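Local coordinates for protein ferritin (Mycoplasma penetrans, PDB 7DIE) that probably takes up, oxidises and stores iron as a 24-subunit ferritin cage with atypical ferroxidase centres, at residues G53-S58 against V132-E137; E93-A98 against S143-Y148; K100-V105 against I136-E141; E107-V112 against E126-F131; E114-L117 against E123-E126. One frame throughout, in Å; residues are numbered along the deposited sequence.

Contact 1: G53-S58 against V132-E137; sequences GSDKQS and VKDSIE. With FE (Fe (III) ion), chain G.
D55 and D134 face each other across an iron(III) ion and barely touch directly: D55 OD2 and D134 OD2 stand 4.3 Å apart. Each carboxylate gives one oxygen to the metal, D55 OD2 at 2.3 Å from the iron and D134 OD2 at 2.1 Å. The OD2-iron-OD2 angle is about 157°, so the two ligands come from nearly opposite sides and the ion bridges helices 43-70 and 122-150. Both side chains reach it in the same way: CG lies anti to the backbone N (chi1 168° in D55, -159° in D134), which carries each carboxylate out from its helix. D55 is modelled in two conformations, and this geometry holds for one of them. Its second oxygen, OD1, accepts a hydrogen bond from a water 2.6 Å away that is itself an iron ligand at 2.4 Å, so D55 holds the metal once directly and once through solvent. H60 and D138 complete the protein ligands of this site. K56, the next residue on the helix, extends its chain beside the site to reach E102 and D138. With little surface buried between the segments, the two helices are joined here by coordination, not by packing. Two carboxylates placed this close without direct contact imply a site built for a cation, as in the ferroxidase centres of ferritins.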
# COMPACT_ATOMS: atom_id res chain seq x y z
N GLY A 53 -40.92 -9.61 -10.34
CA GLY A 53 -40.92 -10.96 -10.89
C GLY A 53 -39.58 -11.65 -10.73
O GLY A 53 -39.53 -12.85 -10.43
N SER A 54 -38.48 -10.91 -10.93
CA SER A 54 -37.17 -11.52 -10.74
C SER A 54 -36.96 -11.92 -9.28
O SER A 54 -36.36 -12.97 -9.01
CB SER A 54 -36.07 -10.55 -11.19
OG SER A 54 -36.25 -10.23 -12.56
N ASP A 55 -37.45 -11.11 -8.34
CA ASP A 55 -37.33 -11.47 -6.93
C ASP A 55 -38.12 -12.73 -6.60
O ASP A 55 -37.65 -13.59 -5.84
CB ASP A 55 -37.79 -10.31 -6.03
CG ASP A 55 -37.96 -10.74 -4.58
OD1 ASP A 55 -36.93 -11.02 -3.94
OD2 ASP A 55 -39.11 -10.81 -4.08
N LYS A 56 -39.32 -12.86 -7.16
CA LYS A 56 -40.06 -14.11 -6.95
C LYS A 56 -39.24 -15.31 -7.40
O LYS A 56 -39.21 -16.34 -6.72
CB LYS A 56 -41.40 -14.09 -7.69
CG LYS A 56 -42.42 -13.06 -7.17
CD LYS A 56 -42.68 -13.24 -5.67
CE LYS A 56 -43.85 -12.36 -5.17
NZ LYS A 56 -44.14 -12.61 -3.71
N GLN A 57 -38.54 -15.19 -8.53
CA GLN A 57 -37.71 -16.30 -9.00
C GLN A 57 -36.53 -16.54 -8.06
O GLN A 57 -36.29 -17.67 -7.63
CB GLN A 57 -37.19 -16.03 -10.40
CG GLN A 57 -38.24 -15.83 -11.49
CD GLN A 57 -37.61 -15.28 -12.76
OE1 GLN A 57 -36.67 -14.50 -12.69
NE2 GLN A 57 -38.09 -15.72 -13.92
N SER A 58 -35.77 -15.49 -7.78
CA SER A 58 -34.47 -15.69 -7.15
C SER A 58 -34.57 -15.88 -5.65
O SER A 58 -33.65 -16.46 -5.04
CB SER A 58 -33.56 -14.50 -7.46
OG SER A 58 -34.04 -13.35 -6.79
N VAL A 132 -43.52 -15.81 5.57
CA VAL A 132 -44.41 -15.00 6.39
C VAL A 132 -43.88 -13.57 6.48
O VAL A 132 -44.61 -12.60 6.26
CB VAL A 132 -44.57 -15.60 7.80
CG1 VAL A 132 -45.32 -14.59 8.70
CG2 VAL A 132 -45.31 -16.95 7.77
N LYS A 133 -42.59 -13.43 6.79
CA LYS A 133 -42.01 -12.10 6.90
C LYS A 133 -41.96 -11.40 5.55
O LYS A 133 -42.36 -10.24 5.42
CB LYS A 133 -40.61 -12.19 7.53
CG LYS A 133 -39.98 -10.84 7.86
CD LYS A 133 -38.65 -11.03 8.61
CE LYS A 133 -38.00 -9.70 8.98
NZ LYS A 133 -38.89 -8.87 9.85
N ASP A 134 -41.47 -12.10 4.52
CA ASP A 134 -41.24 -11.42 3.24
C ASP A 134 -42.53 -11.13 2.49
O ASP A 134 -42.56 -10.17 1.71
CB ASP A 134 -40.32 -12.24 2.35
CG ASP A 134 -39.67 -11.37 1.27
OD1 ASP A 134 -38.86 -10.51 1.63
OD2 ASP A 134 -39.99 -11.52 0.10
N SER A 135 -43.59 -11.93 2.68
CA SER A 135 -44.85 -11.58 2.02
C SER A 135 -45.34 -10.22 2.46
O SER A 135 -45.97 -9.52 1.66
CB SER A 135 -45.94 -12.63 2.27
OG SER A 135 -45.98 -13.58 1.20
N ILE A 136 -45.10 -9.83 3.71
CA ILE A 136 -45.45 -8.48 4.15
C ILE A 136 -44.69 -7.45 3.32
O ILE A 136 -45.27 -6.46 2.84
CB ILE A 136 -45.14 -8.30 5.65
CG1 ILE A 136 -45.97 -9.25 6.53
CG2 ILE A 136 -45.37 -6.85 6.05
CD1 ILE A 136 -45.49 -9.23 7.99
N GLU A 137 -43.39 -7.66 3.14
CA GLU A 137 -42.58 -6.71 2.36
C GLU A 137 -43.08 -6.60 0.93
O GLU A 137 -43.21 -5.49 0.39
CB GLU A 137 -41.11 -7.15 2.35
CG GLU A 137 -40.54 -7.46 3.70
CD GLU A 137 -40.22 -6.22 4.47
OE1 GLU A 137 -40.05 -5.15 3.83
OE2 GLU A 137 -40.13 -6.32 5.72
FE FE G . -39.93 -10.94 -1.94
O HOH W 1 -37.62 -11.25 -1.47

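Contact 2: E93-A98 against S143-Y148; sequences EVLDAA and SDVWTY. With FE (Fe (III) ion), chain N.
L95 and D96 of helix 91-118 meet V145 and W146 of the antiparallel helix 122-150, an apolar contact beside a polar one. The first torsion of L95 lies well off a staggered position (chi1 -97°), and the leucine leans onto the facing helix: CD1 sits 3.6 Å from W146 N and 3.7 Å from V145 CG1. The V145 side chain crosses that of L95 at about a right angle. W146 has CG anti to its backbone N (chi1 -173°), which turns the pyrrole edge of the indole toward helix 91-118; CD1 of the indole packs 3.9 Å from L95 CB, and L95 O lies in the ring plane at the edge. D96 CG lies beside its own backbone N, anti to the carbonyl carbon, and this leads OD1 to the indole: W146 NE1 gives it a hydrogen bond of 2.8 Å with an N-H...O angle of 152°, meeting it nearly along its C-O axis. H150 stacks on the W146 ring. On another side of helix 122-150, D144 OD1 binds an iron(III) ion at 1.9 Å; two waters are also ligands, and K38 of a neighbouring subunit bonds to the same oxygen. A carboxylate acceptor probably strengthens the indole bond, fixing the rotation of W146 at the margin of the bundle while L95 and V145 pack on its buried side, away from the iron bound by D144.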
# COMPACT_ATOMS: atom_id res chain seq x y z
N GLU A 93 -55.50 0.09 -13.59
CA GLU A 93 -55.98 -1.28 -13.70
C GLU A 93 -54.84 -2.28 -13.58
O GLU A 93 -55.03 -3.37 -13.02
CB GLU A 93 -56.71 -1.48 -15.03
CG GLU A 93 -58.07 -0.80 -15.05
CD GLU A 93 -58.69 -0.77 -16.42
OE1 GLU A 93 -58.02 -1.21 -17.38
OE2 GLU A 93 -59.83 -0.29 -16.55
N VAL A 94 -53.65 -1.93 -14.09
CA VAL A 94 -52.47 -2.77 -13.92
C VAL A 94 -52.15 -2.96 -12.45
O VAL A 94 -51.89 -4.08 -11.98
CB VAL A 94 -51.27 -2.17 -14.68
CG1 VAL A 94 -49.97 -2.82 -14.22
CG2 VAL A 94 -51.47 -2.34 -16.17
N LEU A 95 -52.14 -1.86 -11.68
CA LEU A 95 -51.79 -2.01 -10.28
C LEU A 95 -52.88 -2.74 -9.51
O LEU A 95 -52.57 -3.49 -8.58
CB LEU A 95 -51.49 -0.65 -9.65
CG LEU A 95 -49.99 -0.28 -9.58
CD1 LEU A 95 -49.20 -1.23 -8.67
CD2 LEU A 95 -49.37 -0.25 -10.97
N ASP A 96 -54.16 -2.55 -9.88
CA ASP A 96 -55.24 -3.34 -9.28
C ASP A 96 -54.95 -4.83 -9.37
O ASP A 96 -55.14 -5.59 -8.42
CB ASP A 96 -56.58 -3.06 -9.97
CG ASP A 96 -57.18 -1.71 -9.61
OD1 ASP A 96 -56.82 -1.13 -8.56
OD2 ASP A 96 -58.03 -1.23 -10.39
N ALA A 97 -54.53 -5.27 -10.55
CA ALA A 97 -54.29 -6.69 -10.76
C ALA A 97 -53.08 -7.16 -9.95
O ALA A 97 -53.10 -8.26 -9.39
CB ALA A 97 -54.09 -6.97 -12.25
N ALA A 98 -52.04 -6.33 -9.88
CA ALA A 98 -50.86 -6.68 -9.09
C ALA A 98 -51.20 -6.78 -7.60
O ALA A 98 -50.73 -7.69 -6.91
CB ALA A 98 -49.76 -5.64 -9.30
N SER A 143 -48.45 -2.45 -2.75
CA SER A 143 -49.40 -1.52 -2.13
C SER A 143 -48.94 -0.07 -2.24
O SER A 143 -49.75 0.83 -2.51
CB SER A 143 -49.61 -1.91 -0.67
OG SER A 143 -50.66 -1.17 -0.09
N ASP A 144 -47.65 0.19 -2.03
CA ASP A 144 -47.15 1.56 -2.14
C ASP A 144 -47.34 2.10 -3.56
O ASP A 144 -47.78 3.25 -3.75
CB ASP A 144 -45.68 1.64 -1.72
CG ASP A 144 -45.48 1.52 -0.21
OD1 ASP A 144 -46.47 1.49 0.54
OD2 ASP A 144 -44.32 1.42 0.22
N VAL A 145 -47.00 1.30 -4.57
CA VAL A 145 -47.14 1.75 -5.95
C VAL A 145 -48.61 1.88 -6.33
O VAL A 145 -49.00 2.79 -7.07
CB VAL A 145 -46.37 0.81 -6.90
CG1 VAL A 145 -46.52 1.26 -8.35
CG2 VAL A 145 -44.89 0.77 -6.52
N TRP A 146 -49.46 0.98 -5.84
CA TRP A 146 -50.90 1.16 -6.01
C TRP A 146 -51.35 2.51 -5.46
O TRP A 146 -52.10 3.25 -6.12
CB TRP A 146 -51.65 0.00 -5.33
CG TRP A 146 -53.14 -0.02 -5.59
CD1 TRP A 146 -53.80 -0.78 -6.51
CD2 TRP A 146 -54.14 0.76 -4.91
NE1 TRP A 146 -55.16 -0.53 -6.44
CE2 TRP A 146 -55.39 0.42 -5.47
CE3 TRP A 146 -54.10 1.70 -3.87
CZ2 TRP A 146 -56.59 1.00 -5.04
CZ3 TRP A 146 -55.29 2.29 -3.45
CH2 TRP A 146 -56.52 1.93 -4.04
N THR A 147 -50.89 2.86 -4.25
CA THR A 147 -51.22 4.16 -3.66
C THR A 147 -50.77 5.31 -4.56
O THR A 147 -51.53 6.26 -4.77
CB THR A 147 -50.57 4.29 -2.28
OG1 THR A 147 -51.14 3.32 -1.39
CG2 THR A 147 -50.82 5.69 -1.71
N TYR A 148 -49.55 5.24 -5.10
CA TYR A 148 -49.08 6.34 -5.94
C TYR A 148 -49.97 6.51 -7.16
O TYR A 148 -50.36 7.63 -7.50
CB TYR A 148 -47.64 6.11 -6.41
CG TYR A 148 -46.63 5.91 -5.30
CD1 TYR A 148 -46.80 6.50 -4.07
CD2 TYR A 148 -45.51 5.09 -5.50
CE1 TYR A 148 -45.89 6.32 -3.06
CE2 TYR A 148 -44.60 4.90 -4.49
CZ TYR A 148 -44.79 5.52 -3.27
OH TYR A 148 -43.88 5.33 -2.26
FE FE N . -47.37 2.69 1.67
O HOH W 2 -49.51 2.66 0.86
O HOH W 3 -46.75 4.46 1.44

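Contact 3: K100-V105 against I136-E141; sequences KMESKV and IEDLEE. With FE (Fe (III) ion), chain G; FE (Fe (III) ion), chain H.
OD2 of D138 is held by an iron(III) ion at 2.4 Å and by the ammonium group of K56, while its CB carbon rests against E102 on the facing helix of the four-helix bundle. OD1 of D138 is shared as well: it lies 2.5 Å from the same ion and 2.6 Å from a second one, so the carboxylate chelates one metal and reaches the other. E102 has CG anti to the backbone N (chi1 -162°) and then bends at chi2, which turns its carboxylate toward the metal side. There OE2 comes to 3.5 Å from D138 CB, but E102 OE2 and D138 OD2 remain 4.1 Å apart and the carboxylate planes stand at 90° to each other. Y30 bonds to OE1 of E102, and K56 forms a salt bridge with its OE2. That lysine lies between two acidic groups and probably offsets their repulsion; E102 is thus a second-shell neighbour of the iron ligand D138. Next to this buried polar cluster the packing turns apolar. E102 CG lies 3.7 Å from L139 CA, and L139 CD1 reaches across to helix 91-118, 3.9 Å from S103 N.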
# COMPACT_ATOMS: atom_id res chain seq x y z
N LYS A 100 -54.13 -7.51 -6.27
CA LYS A 100 -54.90 -8.73 -6.05
C LYS A 100 -53.99 -9.96 -6.05
O LYS A 100 -54.16 -10.87 -5.23
CB LYS A 100 -55.97 -8.90 -7.14
CG LYS A 100 -57.12 -7.93 -7.05
CD LYS A 100 -58.06 -8.08 -8.25
CE LYS A 100 -58.78 -6.76 -8.52
NZ LYS A 100 -59.29 -6.68 -9.92
N MET A 101 -53.01 -9.99 -6.95
CA MET A 101 -52.12 -11.14 -7.05
C MET A 101 -51.26 -11.28 -5.80
O MET A 101 -51.17 -12.36 -5.22
CB MET A 101 -51.24 -11.00 -8.28
CG MET A 101 -50.21 -12.11 -8.42
SD MET A 101 -51.01 -13.62 -9.02
CE MET A 101 -50.73 -14.77 -7.68
N GLU A 102 -50.59 -10.19 -5.39
CA GLU A 102 -49.71 -10.31 -4.23
C GLU A 102 -50.51 -10.62 -2.98
O GLU A 102 -50.05 -11.35 -2.10
CB GLU A 102 -48.89 -9.03 -4.05
CG GLU A 102 -47.68 -9.23 -3.16
CD GLU A 102 -46.75 -10.32 -3.68
OE1 GLU A 102 -46.43 -10.32 -4.88
OE2 GLU A 102 -46.33 -11.17 -2.88
N SER A 103 -51.72 -10.09 -2.89
CA SER A 103 -52.55 -10.43 -1.74
C SER A 103 -52.85 -11.93 -1.72
O SER A 103 -52.87 -12.54 -0.65
CB SER A 103 -53.83 -9.59 -1.76
OG SER A 103 -54.66 -9.97 -0.68
N LYS A 104 -53.03 -12.54 -2.90
CA LYS A 104 -53.23 -13.99 -2.93
C LYS A 104 -51.96 -14.75 -2.57
O LYS A 104 -52.04 -15.83 -1.96
CB LYS A 104 -53.73 -14.46 -4.29
CG LYS A 104 -55.14 -13.97 -4.63
CD LYS A 104 -55.53 -14.37 -6.05
CE LYS A 104 -56.93 -13.86 -6.42
NZ LYS A 104 -58.01 -14.35 -5.50
N VAL A 105 -50.78 -14.25 -2.97
CA VAL A 105 -49.53 -14.87 -2.51
C VAL A 105 -49.50 -14.90 -0.99
O VAL A 105 -49.19 -15.93 -0.38
CB VAL A 105 -48.31 -14.11 -3.06
CG1 VAL A 105 -47.03 -14.71 -2.46
CG2 VAL A 105 -48.25 -14.14 -4.55
N ILE A 136 -45.10 -9.83 3.71
CA ILE A 136 -45.45 -8.48 4.15
C ILE A 136 -44.69 -7.45 3.32
O ILE A 136 -45.27 -6.46 2.84
CB ILE A 136 -45.14 -8.30 5.65
CG1 ILE A 136 -45.97 -9.25 6.53
CG2 ILE A 136 -45.37 -6.85 6.05
CD1 ILE A 136 -45.49 -9.23 7.99
N GLU A 137 -43.39 -7.66 3.14
CA GLU A 137 -42.58 -6.71 2.36
C GLU A 137 -43.08 -6.60 0.93
O GLU A 137 -43.21 -5.49 0.39
CB GLU A 137 -41.11 -7.15 2.35
CG GLU A 137 -40.54 -7.46 3.70
CD GLU A 137 -40.22 -6.22 4.47
OE1 GLU A 137 -40.05 -5.15 3.83
OE2 GLU A 137 -40.13 -6.32 5.72
N ASP A 138 -43.35 -7.74 0.28
CA ASP A 138 -43.77 -7.69 -1.12
C ASP A 138 -45.13 -7.03 -1.26
O ASP A 138 -45.36 -6.26 -2.20
CB ASP A 138 -43.80 -9.10 -1.73
CG ASP A 138 -42.42 -9.66 -1.96
OD1 ASP A 138 -41.43 -8.95 -1.69
OD2 ASP A 138 -42.31 -10.83 -2.39
N LEU A 139 -46.07 -7.34 -0.36
CA LEU A 139 -47.37 -6.69 -0.45
C LEU A 139 -47.23 -5.19 -0.18
O LEU A 139 -47.88 -4.37 -0.84
CB LEU A 139 -48.36 -7.34 0.52
CG LEU A 139 -49.80 -6.81 0.44
CD1 LEU A 139 -50.36 -6.92 -0.98
CD2 LEU A 139 -50.71 -7.55 1.43
N GLU A 140 -46.36 -4.80 0.75
CA GLU A 140 -46.16 -3.38 1.00
C GLU A 140 -45.63 -2.66 -0.24
O GLU A 140 -46.06 -1.55 -0.55
CB GLU A 140 -45.20 -3.15 2.16
CG GLU A 140 -45.03 -1.67 2.50
CD GLU A 140 -44.04 -1.43 3.62
OE1 GLU A 140 -42.89 -1.90 3.52
OE2 GLU A 140 -44.43 -0.78 4.61
N GLU A 141 -44.68 -3.28 -0.94
CA GLU A 141 -44.11 -2.67 -2.14
C GLU A 141 -45.17 -2.44 -3.21
O GLU A 141 -45.24 -1.37 -3.81
CB GLU A 141 -42.99 -3.56 -2.69
CG GLU A 141 -41.68 -3.46 -1.93
CD GLU A 141 -40.64 -2.66 -2.71
OE1 GLU A 141 -40.57 -1.43 -2.52
OE2 GLU A 141 -39.92 -3.27 -3.53
FE FE G . -39.93 -10.94 -1.94
FE FE H . -38.97 -8.28 -1.91
O HOH W 1 -37.62 -11.25 -1.47

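Contact 4: E107-V112 against E126-F131; sequences ESVKNV and ERMQWF
In the four-helix bundle, helices 91-118 and 122-150 run antiparallel, and here V109 and V112 of the first pack on M128 and F131 of the second. The axes of the two segments approach to 9.7 Å at an angle of 160°. V109 sits against the backbone end of F131: its CG1 is 3.7 Å from F131 C and 3.9 Å from F131 CB, while the phenyl ring turns away toward helices 10-39 and 43-70, where it meets E23 and L64. On one face of that ring lies W130 CE3, 3.6 Å above its centre. One turn on, V112 CG1 meets M128 SD at 3.9 Å. The methionine is folded, with bends at chi2 and chi3 (-53° and -62°), and this curls CE back beside V109 O, 4.1 Å away, and CB of V112. All four side chains are buried and purely apolar in their mutual contact, an apolar layer in the core of the antiparallel four-helix bundle of the ferritin fold.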
# COMPACT_ATOMS: atom_id res chain seq x y z
N GLU A 107 -51.95 -14.78 1.14
CA GLU A 107 -52.91 -15.73 1.71
C GLU A 107 -52.44 -17.17 1.55
O GLU A 107 -52.64 -18.00 2.45
CB GLU A 107 -54.30 -15.53 1.10
CG GLU A 107 -55.00 -14.29 1.65
CD GLU A 107 -54.88 -14.15 3.19
OE1 GLU A 107 -54.22 -13.17 3.68
OE2 GLU A 107 -55.47 -15.02 3.89
N SER A 108 -51.81 -17.48 0.42
CA SER A 108 -51.20 -18.79 0.23
C SER A 108 -50.14 -19.08 1.30
O SER A 108 -50.13 -20.15 1.91
CB SER A 108 -50.60 -18.90 -1.17
OG SER A 108 -50.21 -20.22 -1.44
N VAL A 109 -49.21 -18.14 1.52
CA VAL A 109 -48.23 -18.30 2.60
C VAL A 109 -48.93 -18.65 3.91
O VAL A 109 -48.55 -19.59 4.61
CB VAL A 109 -47.38 -17.03 2.75
CG1 VAL A 109 -46.54 -17.11 4.04
CG2 VAL A 109 -46.48 -16.83 1.53
N LYS A 110 -49.95 -17.87 4.27
CA LYS A 110 -50.62 -18.10 5.54
C LYS A 110 -51.23 -19.49 5.60
O LYS A 110 -51.18 -20.16 6.65
CB LYS A 110 -51.69 -17.02 5.76
CG LYS A 110 -52.39 -17.06 7.13
CD LYS A 110 -53.37 -15.89 7.24
CE LYS A 110 -53.93 -15.70 8.64
NZ LYS A 110 -54.58 -16.92 9.15
N ASN A 111 -51.82 -19.96 4.49
CA ASN A 111 -52.46 -21.27 4.48
C ASN A 111 -51.43 -22.38 4.70
O ASN A 111 -51.63 -23.27 5.53
CB ASN A 111 -53.20 -21.51 3.16
CG ASN A 111 -54.06 -22.76 3.19
OD1 ASN A 111 -54.88 -22.94 4.10
ND2 ASN A 111 -53.87 -23.65 2.21
N VAL A 112 -50.34 -22.35 3.94
CA VAL A 112 -49.31 -23.38 4.10
C VAL A 112 -48.72 -23.32 5.50
O VAL A 112 -48.45 -24.35 6.13
CB VAL A 112 -48.21 -23.24 3.03
CG1 VAL A 112 -47.18 -24.36 3.21
CG2 VAL A 112 -48.82 -23.27 1.62
N GLU A 126 -41.11 -24.09 9.81
CA GLU A 126 -39.89 -23.30 9.95
C GLU A 126 -39.49 -22.67 8.61
O GLU A 126 -39.16 -21.47 8.54
CB GLU A 126 -38.77 -24.20 10.51
CG GLU A 126 -37.49 -23.48 10.99
CD GLU A 126 -36.65 -22.88 9.84
OE1 GLU A 126 -36.61 -23.49 8.74
OE2 GLU A 126 -36.02 -21.81 10.05
N ARG A 127 -39.53 -23.44 7.53
CA ARG A 127 -39.17 -22.90 6.22
C ARG A 127 -40.14 -21.80 5.80
O ARG A 127 -39.74 -20.85 5.11
CB ARG A 127 -39.13 -24.03 5.17
CG ARG A 127 -39.08 -23.56 3.69
CD ARG A 127 -37.70 -22.94 3.30
NE ARG A 127 -37.44 -21.66 3.98
CZ ARG A 127 -36.29 -20.99 3.93
NH1 ARG A 127 -35.28 -21.46 3.20
NH2 ARG A 127 -36.14 -19.86 4.61
N MET A 128 -41.39 -21.87 6.23
CA MET A 128 -42.35 -20.85 5.83
C MET A 128 -42.16 -19.53 6.55
O MET A 128 -42.71 -18.52 6.09
CB MET A 128 -43.79 -21.36 6.05
CG MET A 128 -44.18 -22.51 5.10
SD MET A 128 -43.91 -22.15 3.33
CE MET A 128 -45.00 -20.76 3.05
N GLN A 129 -41.39 -19.49 7.65
CA GLN A 129 -41.27 -18.24 8.40
C GLN A 129 -40.63 -17.14 7.56
O GLN A 129 -41.04 -15.98 7.66
CB GLN A 129 -40.46 -18.47 9.68
CG GLN A 129 -41.17 -19.40 10.69
CD GLN A 129 -42.62 -19.03 10.89
OE1 GLN A 129 -42.92 -17.98 11.44
NE2 GLN A 129 -43.54 -19.89 10.44
N TRP A 130 -39.65 -17.48 6.72
CA TRP A 130 -39.09 -16.48 5.82
C TRP A 130 -40.17 -15.86 4.94
O TRP A 130 -40.15 -14.66 4.66
CB TRP A 130 -37.99 -17.10 4.94
CG TRP A 130 -37.33 -16.07 4.02
CD1 TRP A 130 -36.22 -15.32 4.31
CD2 TRP A 130 -37.77 -15.67 2.72
NE1 TRP A 130 -35.93 -14.49 3.25
CE2 TRP A 130 -36.87 -14.67 2.27
CE3 TRP A 130 -38.83 -16.05 1.88
CZ2 TRP A 130 -37.01 -14.05 1.02
CZ3 TRP A 130 -38.96 -15.42 0.64
CH2 TRP A 130 -38.05 -14.44 0.23
N PHE A 131 -41.11 -16.68 4.49
CA PHE A 131 -42.17 -16.24 3.59
C PHE A 131 -43.22 -15.44 4.32
O PHE A 131 -43.79 -14.50 3.75
CB PHE A 131 -42.81 -17.45 2.91
CG PHE A 131 -41.91 -18.15 1.96
CD1 PHE A 131 -41.01 -19.10 2.41
CD2 PHE A 131 -41.94 -17.83 0.60
CE1 PHE A 131 -40.15 -19.74 1.52
CE2 PHE A 131 -41.07 -18.48 -0.31
CZ PHE A 131 -40.19 -19.42 0.15

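Contact 5: E114-L117 against E123-E126; sequences EISL and ETFE
S116 OG stands between its backbone N and carbonyl carbon (chi1 65°), while F125 has CG anti to its backbone N (chi1 180°), and these two torsions bring the serine hydroxyl against CA and CB of F125 and the ring over to L117. OG lies 3.5 Å from F125 CA, near the ring edge; it is hydrogen-bonded to V112 O and T113 O in its own helix. S116 CB also packs 3.6 Å from T124 CG2; the T124 hydroxyl is bonded to Y67 and D121. L117 and F125 run side by side, pointing the same way. L117 CD1 makes a CH-pi contact over the ring face, 4.3 Å from the F125 ring centroid and 8° off the normal, and L117 CB is 3.8 Å from F125 CD1. L117 also packs on L117 of two neighbouring subunits, and F125 on F125 of one and F122 of the other. This end of the antiparallel helical hairpin, beside its connecting turn, with three leucines meeting, is consistent with a threefold junction of the ferritin cage.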
# COMPACT_ATOMS: atom_id res chain seq x y z
N GLU A 114 -50.18 -22.23 8.32
CA GLU A 114 -51.14 -22.73 9.30
C GLU A 114 -51.31 -24.25 9.20
O GLU A 114 -51.31 -24.95 10.22
CB GLU A 114 -52.48 -22.04 9.11
CG GLU A 114 -53.51 -22.49 10.13
CD GLU A 114 -54.86 -21.80 9.96
OE1 GLU A 114 -55.72 -21.98 10.84
OE2 GLU A 114 -55.05 -21.06 8.97
N ILE A 115 -51.46 -24.77 7.98
CA ILE A 115 -51.71 -26.20 7.83
C ILE A 115 -50.47 -27.00 8.21
O ILE A 115 -50.57 -28.05 8.85
CB ILE A 115 -52.20 -26.53 6.40
CG1 ILE A 115 -53.47 -25.75 6.06
CG2 ILE A 115 -52.48 -28.04 6.25
CD1 ILE A 115 -54.52 -25.79 7.14
N SER A 116 -49.27 -26.51 7.86
CA SER A 116 -48.08 -27.28 8.23
C SER A 116 -47.95 -27.37 9.75
O SER A 116 -47.62 -28.44 10.29
CB SER A 116 -46.82 -26.67 7.60
OG SER A 116 -46.60 -25.39 8.11
N LEU A 117 -48.26 -26.29 10.47
CA LEU A 117 -48.22 -26.34 11.93
C LEU A 117 -49.29 -27.29 12.47
O LEU A 117 -49.03 -28.10 13.37
CB LEU A 117 -48.42 -24.94 12.52
CG LEU A 117 -48.38 -24.83 14.05
CD1 LEU A 117 -47.02 -25.26 14.56
CD2 LEU A 117 -48.70 -23.42 14.54
N GLU A 123 -40.74 -28.83 10.26
CA GLU A 123 -39.78 -28.47 9.23
C GLU A 123 -40.39 -27.50 8.22
O GLU A 123 -39.79 -26.48 7.88
CB GLU A 123 -39.25 -29.73 8.54
CG GLU A 123 -38.44 -30.59 9.52
CD GLU A 123 -38.09 -31.98 8.99
OE1 GLU A 123 -38.64 -32.39 7.96
OE2 GLU A 123 -37.24 -32.64 9.61
N THR A 124 -41.59 -27.81 7.73
CA THR A 124 -42.23 -26.91 6.77
C THR A 124 -42.63 -25.60 7.43
O THR A 124 -42.45 -24.52 6.84
CB THR A 124 -43.43 -27.62 6.12
OG1 THR A 124 -42.96 -28.76 5.40
CG2 THR A 124 -44.14 -26.69 5.13
N PHE A 125 -43.16 -25.66 8.65
CA PHE A 125 -43.49 -24.42 9.36
C PHE A 125 -42.27 -23.51 9.48
O PHE A 125 -42.36 -22.30 9.25
CB PHE A 125 -44.06 -24.75 10.75
CG PHE A 125 -44.43 -23.52 11.57
CD1 PHE A 125 -45.59 -22.81 11.28
CD2 PHE A 125 -43.63 -23.09 12.61
CE1 PHE A 125 -45.94 -21.69 12.02
CE2 PHE A 125 -43.96 -21.97 13.36
CZ PHE A 125 -45.12 -21.27 13.07
N GLU A 126 -41.11 -24.09 9.81
CA GLU A 126 -39.89 -23.30 9.95
C GLU A 126 -39.49 -22.67 8.61
O GLU A 126 -39.16 -21.47 8.54
CB GLU A 126 -38.77 -24.20 10.51
CG GLU A 126 -37.49 -23.48 10.99
CD GLU A 126 -36.65 -22.88 9.84
OE1 GLU A 126 -36.61 -23.49 8.74
OE2 GLU A 126 -36.02 -21.81 10.05

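In the fold
Four of the contacts run along one antiparallel pair, helices 91-118 and 122-150: contact 5 lies next to the connecting turn, then come contacts 4, 3 and 2, and the centres of the two end ones are about 31 Å apart. Contact 1 brings helix 43-70 onto the same helix 122-150 and lies about 8 Å, centre to centre, from contact 3. These two share an iron ion, and K56 links them, with NZ 2.7 Å from E102 OE2 and 2.9 Å from D138 OD2. Contact 4 touches contact 1 through V109 CG2, 3.3 Å from S135 OG. The separate iron at D144 belongs to contact 2, whose centre is about 16 Å from that of contact 1.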